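Local atomic coordinates of rhamnose ABC transporter, periplasmic rhamnose-binding protein (PDB entry 4KVF), a protein that probably binds a carbohydrate, most likely rhamnose, and presents it to an ABC transporter for uptake into the cell. Residues E71-G76 against N90-Q95; I100-N105 against P112-A117; K157-G162 against K252-G257. All coordinates share one frame; numbering follows the deposited sequence.

Contact 1. Residues E71-G76 against N90-Q95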
loop_
_atom_site.group_PDB
_atom_site.type_symbol
_atom_site.label_atom_id
_atom_site.label_comp_id
_atom_site.label_asym_id
_atom_site.label_seq_id
_atom_site.Cartn_x
_atom_site.Cartn_y
_atom_site.Cartn_z
ATOM N N GLU A 71 3.547 18.444 -16.633
ATOM C CA GLU A 71 4.308 17.568 -17.517
ATOM C C GLU A 71 4.764 16.349 -16.735
ATOM O O GLU A 71 5.436 16.492 -15.721
ATOM C CB GLU A 71 5.548 18.286 -18.043
ATOM C CG GLU A 71 5.286 19.529 -18.872
ATOM C CD GLU A 71 6.573 20.103 -19.449
ATOM O OE1 GLU A 71 7.549 19.334 -19.622
ATOM O OE2 GLU A 71 6.614 21.322 -19.719
ATOM N N TYR A 72 4.431 15.155 -17.220
ATOM C CA TYR A 72 4.749 13.913 -16.500
ATOM C C TYR A 72 6.038 13.257 -17.011
ATOM O O TYR A 72 6.257 13.168 -18.216
ATOM C CB TYR A 72 3.569 12.946 -16.631
ATOM C CG TYR A 72 3.822 11.511 -16.221
ATOM C CD1 TYR A 72 3.704 11.114 -14.896
ATOM C CD2 TYR A 72 4.118 10.540 -17.173
ATOM C CE1 TYR A 72 3.906 9.793 -14.523
ATOM C CE2 TYR A 72 4.319 9.218 -16.810
ATOM C CZ TYR A 72 4.211 8.852 -15.486
ATOM O OH TYR A 72 4.418 7.540 -15.136
ATOM N N LYS A 73 6.885 12.805 -16.091
ATOM C CA LYS A 73 8.071 12.044 -16.456
ATOM C C LYS A 73 8.199 10.806 -15.562
ATOM O O LYS A 73 7.896 10.857 -14.368
ATOM C CB LYS A 73 9.315 12.924 -16.347
ATOM C CG LYS A 73 10.625 12.192 -16.538
ATOM C CD LYS A 73 11.775 13.183 -16.631
ATOM C CE LYS A 73 12.257 13.358 -18.063
ATOM N NZ LYS A 73 13.274 12.337 -18.464
ATOM N N LEU A 74 8.623 9.695 -16.156
ATOM C CA LEU A 74 8.859 8.458 -15.420
ATOM C C LEU A 74 10.301 8.042 -15.657
ATOM O O LEU A 74 10.743 7.936 -16.806
ATOM C CB LEU A 74 7.915 7.351 -15.917
ATOM C CG LEU A 74 8.018 5.944 -15.304
ATOM C CD1 LEU A 74 7.665 5.956 -13.812
ATOM C CD2 LEU A 74 7.141 4.932 -16.044
ATOM N N VAL A 75 11.040 7.826 -14.570
ATOM C CA VAL A 75 12.400 7.301 -14.652
ATOM C C VAL A 75 12.554 6.184 -13.623
ATOM O O VAL A 75 11.734 6.052 -12.716
ATOM C CB VAL A 75 13.480 8.387 -14.370
ATOM C CG1 VAL A 75 13.355 9.578 -15.342
ATOM C CG2 VAL A 75 13.402 8.858 -12.933
ATOM N N GLY A 76 13.611 5.392 -13.755
ATOM C CA GLY A 76 13.904 4.381 -12.756
ATOM C C GLY A 76 14.672 3.182 -13.269
ATOM O O GLY A 76 14.768 2.955 -14.481
ATOM N N ASN A 90 19.538 12.448 -9.011
ATOM C CA ASN A 90 20.479 13.454 -9.497
ATOM C C ASN A 90 20.134 13.887 -10.913
ATOM O O ASN A 90 20.256 15.070 -11.265
ATOM C CB ASN A 90 21.921 12.938 -9.418
ATOM C CG ASN A 90 22.465 12.952 -7.990
ATOM O OD1 ASN A 90 22.036 13.766 -7.166
ATOM N ND2 ASN A 90 23.412 12.064 -7.699
ATOM N N THR A 91 19.709 12.928 -11.731
ATOM C CA THR A 91 19.260 13.243 -13.081
ATOM C C THR A 91 18.041 14.160 -13.044
ATOM O O THR A 91 17.983 15.151 -13.767
ATOM C CB THR A 91 18.898 11.974 -13.861
ATOM O OG1 THR A 91 20.039 11.109 -13.907
ATOM C CG2 THR A 91 18.466 12.331 -15.282
ATOM N N LEU A 92 17.068 13.835 -12.196
ATOM C CA LEU A 92 15.858 14.643 -12.119
ATOM C C LEU A 92 16.158 16.071 -11.661
ATOM O O LEU A 92 15.527 17.021 -12.113
ATOM C CB LEU A 92 14.817 13.987 -11.212
ATOM C CG LEU A 92 14.296 12.639 -11.724
ATOM C CD1 LEU A 92 13.292 12.058 -10.729
ATOM C CD2 LEU A 92 13.660 12.784 -13.114
ATOM N N ILE A 93 17.120 16.214 -10.757
ATOM C CA ILE A 93 17.568 17.541 -10.338
ATOM C C ILE A 93 18.130 18.349 -11.502
ATOM O O ILE A 93 17.738 19.498 -11.714
ATOM C CB ILE A 93 18.629 17.466 -9.214
ATOM C CG1 ILE A 93 18.022 16.838 -7.961
ATOM C CG2 ILE A 93 19.195 18.854 -8.918
ATOM C CD1 ILE A 93 19.052 16.502 -6.871
ATOM N N GLN A 94 19.053 17.757 -12.259
ATOM C CA GLN A 94 19.642 18.452 -13.402
ATOM C C GLN A 94 18.612 18.795 -14.485
ATOM O O GLN A 94 18.777 19.769 -15.217
ATOM C CB GLN A 94 20.806 17.664 -14.010
ATOM C CG GLN A 94 22.169 17.978 -13.410
ATOM C CD GLN A 94 22.472 19.464 -13.354
ATOM O OE1 GLN A 94 22.456 20.067 -12.278
ATOM N NE2 GLN A 94 22.767 20.060 -14.512
ATOM N N GLN A 95 17.552 17.997 -14.587
ATOM C CA GLN A 95 16.482 18.256 -15.555
ATOM C C GLN A 95 15.482 19.305 -15.050
ATOM O O GLN A 95 14.556 19.697 -15.767
ATOM C CB GLN A 95 15.733 16.957 -15.889
ATOM C CG GLN A 95 16.544 15.943 -16.684
ATOM C CD GLN A 95 15.767 14.657 -16.951
ATOM O OE1 GLN A 95 14.749 14.389 -16.308
ATOM N NE2 GLN A 95 16.242 13.861 -17.912
#
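Val75 and Leu92 make the tight half of this contact. Their branched ends slide past each other in opposite directions, so that each methyl of the valine finds a methyl of the leucine: Val75 CG2 lies 3.9 Å from Leu92 CD1, and Val75 CG1 sits 3.9 Å from Leu92 CD2. The valine can offer both branches because its CG2 takes the crowded position between backbone N and carbonyl carbon (chi1 of CG1 -58°), turning the pair of methyls across to the helix. The buried Leu92 also touches Ala43 of strand 41-45. The strand and helix belong to a Rossmann-like alpha/beta domain: strand 71-74 is one of the two edge strands of the parallel sheet, hydrogen-bonded to strand 41-45, and helix 85-94 carries the chain back across that neighbour to strand 99-102. Two residues earlier on the strand the packing gives way to the partly exposed side chains of Lys73 and, across from it, Gln95. The lysine starts out extended, its CD passing Leu92 CD2 at 4.0 Å, then bends at chi3 (-104°) and again at chi4. It crosses the side chain of Gln95 at about a right angle, with Lys73 CE 3.2 Å from Gln95 OE1. Lys73 NZ is 3.3 Å from Gln95 OE1 and 3.4 Å from Gln95 NE2, a fellow donor. With an alanine here, the methylene arm over Leu92 CD2 would be lost, which would probably open a gap beside that methyl and leave the amide of Gln95 freer to turn. Gln95 itself follows the last helical residue, its N still bonded to Thr91 O at 3.0 Å, and its extended side chain brings the amide back to the lysine on this more open side.

Contact 2. Residues I100-N105 against P112-A117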
loop_
_atom_site.group_PDB
_atom_site.type_symbol
_atom_site.label_atom_id
_atom_site.label_comp_id
_atom_site.label_asym_id
_atom_site.label_seq_id
_atom_site.Cartn_x
_atom_site.Cartn_y
_atom_site.Cartn_z
ATOM N N ILE A 100 9.594 15.892 -7.337
ATOM C CA ILE A 100 10.076 14.521 -7.459
ATOM C C ILE A 100 9.237 13.630 -6.556
ATOM O O ILE A 100 9.141 13.859 -5.353
ATOM C CB ILE A 100 11.574 14.372 -7.071
ATOM C CG1 ILE A 100 12.465 15.163 -8.034
ATOM C CG2 ILE A 100 11.989 12.888 -7.096
ATOM C CD1 ILE A 100 13.957 15.183 -7.634
ATOM N N VAL A 101 8.599 12.632 -7.155
ATOM C CA VAL A 101 7.807 11.653 -6.418
ATOM C C VAL A 101 8.577 10.335 -6.411
ATOM O O VAL A 101 8.784 9.708 -7.460
ATOM C CB VAL A 101 6.439 11.454 -7.091
ATOM C CG1 VAL A 101 5.595 10.480 -6.290
ATOM C CG2 VAL A 101 5.738 12.795 -7.209
ATOM N N VAL A 102 9.007 9.904 -5.229
ATOM C CA VAL A 102 9.959 8.799 -5.164
ATOM C C VAL A 102 9.599 7.752 -4.101
ATOM O O VAL A 102 9.205 8.088 -2.979
ATOM C CB VAL A 102 11.395 9.344 -4.929
ATOM C CG1 VAL A 102 11.432 10.264 -3.700
ATOM C CG2 VAL A 102 12.405 8.205 -4.798
ATOM N N ALA A 103 9.745 6.483 -4.461
ATOM C CA ALA A 103 9.573 5.402 -3.493
ATOM C C ALA A 103 10.971 5.000 -3.054
ATOM O O ALA A 103 11.679 4.316 -3.782
ATOM C CB ALA A 103 8.847 4.214 -4.125
ATOM N N ALA A 104 11.368 5.450 -1.870
ATOM C CA ALA A 104 12.740 5.237 -1.398
ATOM C C ALA A 104 13.045 3.798 -0.995
ATOM O O ALA A 104 12.372 3.219 -0.139
ATOM C CB ALA A 104 13.041 6.208 -0.225
ATOM N N ASN A 105 14.072 3.203 -1.603
ATOM C CA ASN A 105 14.481 1.853 -1.232
ATOM C C ASN A 105 15.167 1.814 0.126
ATOM O O ASN A 105 15.035 0.849 0.874
ATOM C CB ASN A 105 15.407 1.258 -2.291
ATOM C CG ASN A 105 14.672 0.894 -3.564
ATOM O OD1 ASN A 105 13.489 0.544 -3.527
ATOM N ND2 ASN A 105 15.367 0.965 -4.697
ATOM N N PRO A 112 20.971 12.954 0.933
ATOM C CA PRO A 112 21.787 14.057 0.409
ATOM C C PRO A 112 21.248 14.615 -0.906
ATOM O O PRO A 112 21.116 15.834 -1.039
ATOM C CB PRO A 112 23.158 13.407 0.198
ATOM C CG PRO A 112 23.213 12.348 1.258
ATOM C CD PRO A 112 21.811 11.790 1.286
ATOM N N SER A 113 20.924 13.742 -1.852
ATOM C CA SER A 113 20.427 14.207 -3.151
ATOM C C SER A 113 19.016 14.791 -3.042
ATOM O O SER A 113 18.725 15.818 -3.657
ATOM C CB SER A 113 20.487 13.089 -4.201
ATOM O OG SER A 113 19.661 12.000 -3.830
ATOM N N LEU A 114 18.138 14.153 -2.262
ATOM C CA LEU A 114 16.804 14.724 -2.064
ATOM C C LEU A 114 16.863 16.114 -1.433
ATOM O O LEU A 114 16.111 17.008 -1.823
ATOM C CB LEU A 114 15.886 13.800 -1.247
ATOM C CG LEU A 114 15.445 12.520 -1.973
ATOM C CD1 LEU A 114 14.531 11.695 -1.081
ATOM C CD2 LEU A 114 14.745 12.845 -3.297
ATOM N N ASN A 115 17.750 16.306 -0.464
ATOM C CA ASN A 115 17.857 17.617 0.173
ATOM C C ASN A 115 18.524 18.635 -0.743
ATOM O O ASN A 115 18.259 19.834 -0.657
ATOM C CB ASN A 115 18.550 17.527 1.538
ATOM C CG ASN A 115 17.588 17.094 2.634
ATOM O OD1 ASN A 115 16.387 17.390 2.566
ATOM N ND2 ASN A 115 18.099 16.386 3.637
ATOM N N GLN A 116 19.380 18.148 -1.636
ATOM C CA GLN A 116 19.931 19.009 -2.674
ATOM C C GLN A 116 18.795 19.487 -3.582
ATOM O O GLN A 116 18.753 20.655 -3.979
ATOM C CB GLN A 116 20.975 18.255 -3.490
ATOM C CG GLN A 116 21.641 19.089 -4.563
ATOM C CD GLN A 116 22.944 19.707 -4.095
ATOM O OE1 GLN A 116 23.045 20.203 -2.969
ATOM N NE2 GLN A 116 23.953 19.674 -4.959
ATOM N N ALA A 117 17.875 18.580 -3.905
ATOM C CA ALA A 117 16.712 18.940 -4.719
ATOM C C ALA A 117 15.875 19.993 -4.004
ATOM O O ALA A 117 15.508 21.014 -4.589
ATOM C CB ALA A 117 15.856 17.710 -5.034
#
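Two apolar pairs, Ile100 with Ala117 and Val102 with Leu114, join the strand to the helix that follows it, one helical turn separating Leu114 from Ala117 and one intervening residue separating the strand partners. On the Ile100 side the strand does the reaching. The isoleucine CG1 stands opposite the carbonyl carbon and beside the backbone N (chi1 -64°), and chi2 of 174° extends the branch fully, so that the terminal CD1 ends 4.1 Å from Ala117 CB. The alanine methyl takes up little room, consistent with the long branch being accommodated here. At Val102 the reach is divided the other way, with the shorter side chain on the strand and the longer one on the helix. CG1 of the valine points between its own backbone N and carbonyl carbon (chi1 53°) and faces the fork of the leucine, 4.2 Å from Leu114 CD2 and 4.3 Å from Leu114 CD1. Leu114 does not start out toward the strand, but its extended chain brings the branched end close, where Val124 and Ile89 also touch it. Ala117 also touches Ile93 and Ile100 touches Ile122; all four contact side chains are buried. They belong to one beta-alpha-beta unit, strand 99-102, helix 111-119 and strand 123-127, in which the two parallel strands are direct neighbours and the helix covers their face; a disulfide between Cys111 and Cys135 ties down the start of that helix. No hydrogen bond or charge crosses between strand and helix; the backbone of strand 99-102 is bonded to its neighbouring strands and that of the helix within itself, as in Ala117 N to Ser113 O at 2.9 Å. Adhesion here therefore rests on the exclusion of water and on complementary side-chain lengths.

Contact 3. Residues K157-G162 against K252-G257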
loop_
_atom_site.group_PDB
_atom_site.type_symbol
_atom_site.label_atom_id
_atom_site.label_comp_id
_atom_site.label_asym_id
_atom_site.label_seq_id
_atom_site.Cartn_x
_atom_site.Cartn_y
_atom_site.Cartn_z
ATOM N N LYS A 157 -13.495 -11.185 11.624
ATOM C CA LYS A 157 -14.630 -11.267 12.537
ATOM C C LYS A 157 -15.943 -11.517 11.796
ATOM O O LYS A 157 -16.745 -12.346 12.213
ATOM C CB LYS A 157 -14.738 -9.998 13.387
ATOM C CG LYS A 157 -15.763 -10.081 14.516
ATOM C CD LYS A 157 -15.626 -8.861 15.413
ATOM C CE LYS A 157 -16.574 -8.875 16.592
ATOM N NZ LYS A 157 -16.367 -7.630 17.386
ATOM N N GLU A 158 -16.149 -10.793 10.699
ATOM C CA GLU A 158 -17.334 -10.984 9.866
ATOM C C GLU A 158 -17.389 -12.412 9.323
ATOM O O GLU A 158 -18.405 -13.097 9.447
ATOM C CB GLU A 158 -17.336 -9.979 8.708
ATOM C CG GLU A 158 -17.420 -8.521 9.134
ATOM C CD GLU A 158 -17.105 -7.556 8.000
ATOM O OE1 GLU A 158 -17.490 -6.368 8.103
ATOM O OE2 GLU A 158 -16.463 -7.981 7.014
ATOM N N LEU A 159 -16.287 -12.859 8.729
ATOM C CA LEU A 159 -16.230 -14.182 8.106
ATOM C C LEU A 159 -16.415 -15.304 9.128
ATOM O O LEU A 159 -16.947 -16.371 8.808
ATOM C CB LEU A 159 -14.911 -14.346 7.332
ATOM C CG LEU A 159 -14.762 -13.428 6.108
ATOM C CD1 LEU A 159 -13.304 -13.342 5.657
ATOM C CD2 LEU A 159 -15.652 -13.928 4.973
ATOM N N ALA A 160 -15.996 -15.059 10.367
ATOM C CA ALA A 160 -16.120 -16.055 11.432
ATOM C C ALA A 160 -17.483 -15.985 12.111
ATOM O O ALA A 160 -17.758 -16.740 13.044
ATOM C CB ALA A 160 -15.022 -15.874 12.464
ATOM N N GLY A 161 -18.327 -15.069 11.649
ATOM C CA GLY A 161 -19.632 -14.879 12.255
ATOM C C GLY A 161 -19.544 -14.403 13.694
ATOM O O GLY A 161 -20.359 -14.791 14.531
ATOM N N GLY A 162 -18.548 -13.569 13.987
ATOM C CA GLY A 162 -18.428 -12.950 15.295
ATOM C C GLY A 162 -17.584 -13.687 16.324
ATOM O O GLY A 162 -17.193 -13.105 17.335
ATOM N N LYS A 252 -16.021 -24.249 3.899
ATOM C CA LYS A 252 -15.983 -24.602 5.317
ATOM C C LYS A 252 -15.028 -23.719 6.118
ATOM O O LYS A 252 -15.171 -23.583 7.333
ATOM C CB LYS A 252 -15.610 -26.080 5.494
ATOM N N VAL A 253 -14.052 -23.126 5.439
ATOM C CA VAL A 253 -13.155 -22.167 6.078
ATOM C C VAL A 253 -13.042 -20.931 5.190
ATOM O O VAL A 253 -13.058 -21.038 3.959
ATOM C CB VAL A 253 -11.759 -22.779 6.370
ATOM C CG1 VAL A 253 -11.038 -23.125 5.080
ATOM C CG2 VAL A 253 -10.913 -21.828 7.207
ATOM N N ALA A 254 -12.967 -19.757 5.807
ATOM C CA ALA A 254 -12.840 -18.522 5.048
ATOM C C ALA A 254 -11.370 -18.170 4.891
ATOM O O ALA A 254 -10.553 -18.485 5.756
ATOM C CB ALA A 254 -13.581 -17.388 5.730
ATOM N N ILE A 255 -11.039 -17.521 3.780
ATOM C CA ILE A 255 -9.692 -17.020 3.553
ATOM C C ILE A 255 -9.781 -15.525 3.308
ATOM O O ILE A 255 -10.555 -15.092 2.461
ATOM C CB ILE A 255 -9.043 -17.683 2.307
ATOM C CG1 ILE A 255 -8.997 -19.205 2.458
ATOM C CG2 ILE A 255 -7.650 -17.124 2.067
ATOM C CD1 ILE A 255 -7.961 -19.686 3.459
ATOM N N THR A 256 -9.019 -14.732 4.060
ATOM C CA THR A 256 -8.936 -13.297 3.791
ATOM C C THR A 256 -7.486 -12.828 3.961
ATOM O O THR A 256 -6.596 -13.653 4.131
ATOM C CB THR A 256 -9.910 -12.482 4.671
ATOM O OG1 THR A 256 -9.916 -11.115 4.237
ATOM C CG2 THR A 256 -9.515 -12.551 6.142
ATOM N N GLY A 257 -7.235 -11.527 3.889
ATOM C CA GLY A 257 -5.869 -11.047 3.925
ATOM C C GLY A 257 -5.605 -9.943 2.916
ATOM O O GLY A 257 -6.511 -9.190 2.560
#
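Leu159, at the last turn of helix 145-159, carries this contact by lying across Ala254 and Thr256 of strand 254-257. Leading up to it, Lys157 NZ is hydrogen-bonded to Glu193 O and Asn194 OD1, and Glu158 forms a salt bridge with Lys275. Leu159 then turns straight onto the sheet. Its CB packs 3.7 Å from Ala254 CB, while CG stands beside the backbone N (chi1 -66°) and carries CD1 on to the next inward-facing position, 3.6 Å from Thr256 CB and 3.9 Å from Thr256 CG2. The threonine meets the leucine with carbon only, its OG1 being hydrogen-bonded to Lys275 O. After Leu159 the helix ends: Ala160 leans on Val228 and Leu197 of the same sheet, and Gly161 takes positive phi (64°). Two bonds back into the last turn, Gly161 N to Glu158 O at 3.0 Å and Gly162 N to Lys157 O at 2.8 Å, complete a Schellman motif that turns the chain toward strand 164-170. Ile255, between the two contact residues of the strand, points to the other face, where helix 234-245 packs. A parallel sheet sandwiched in this way between helices is characteristic of the Rossmann-like lobes of periplasmic sugar-binding proteins.

In the fold
Contacts 1 and 2 serve the same six-stranded parallel sheet, their centres about 11 Å apart, and helices 85-94 and 111-119 meet between them: Asn90 OD1 is 3.4 Å from Ser113 CB. Leu92 CB likewise touches Ile100 CD1 at 3.9 Å, so the two contacts adjoin. Contact 2, nearer the middle of the sheet, is wholly buried and purely aliphatic; contact 1, at an edge strand, adds a partly exposed lysine and glutamine. Contact 3 lies on the opposite side of the chain's centre, about 42 Å from contact 2 between centres. It repeats helix-on-sheet packing in a separate four-stranded sheet, partly buried and bordered by charged residues.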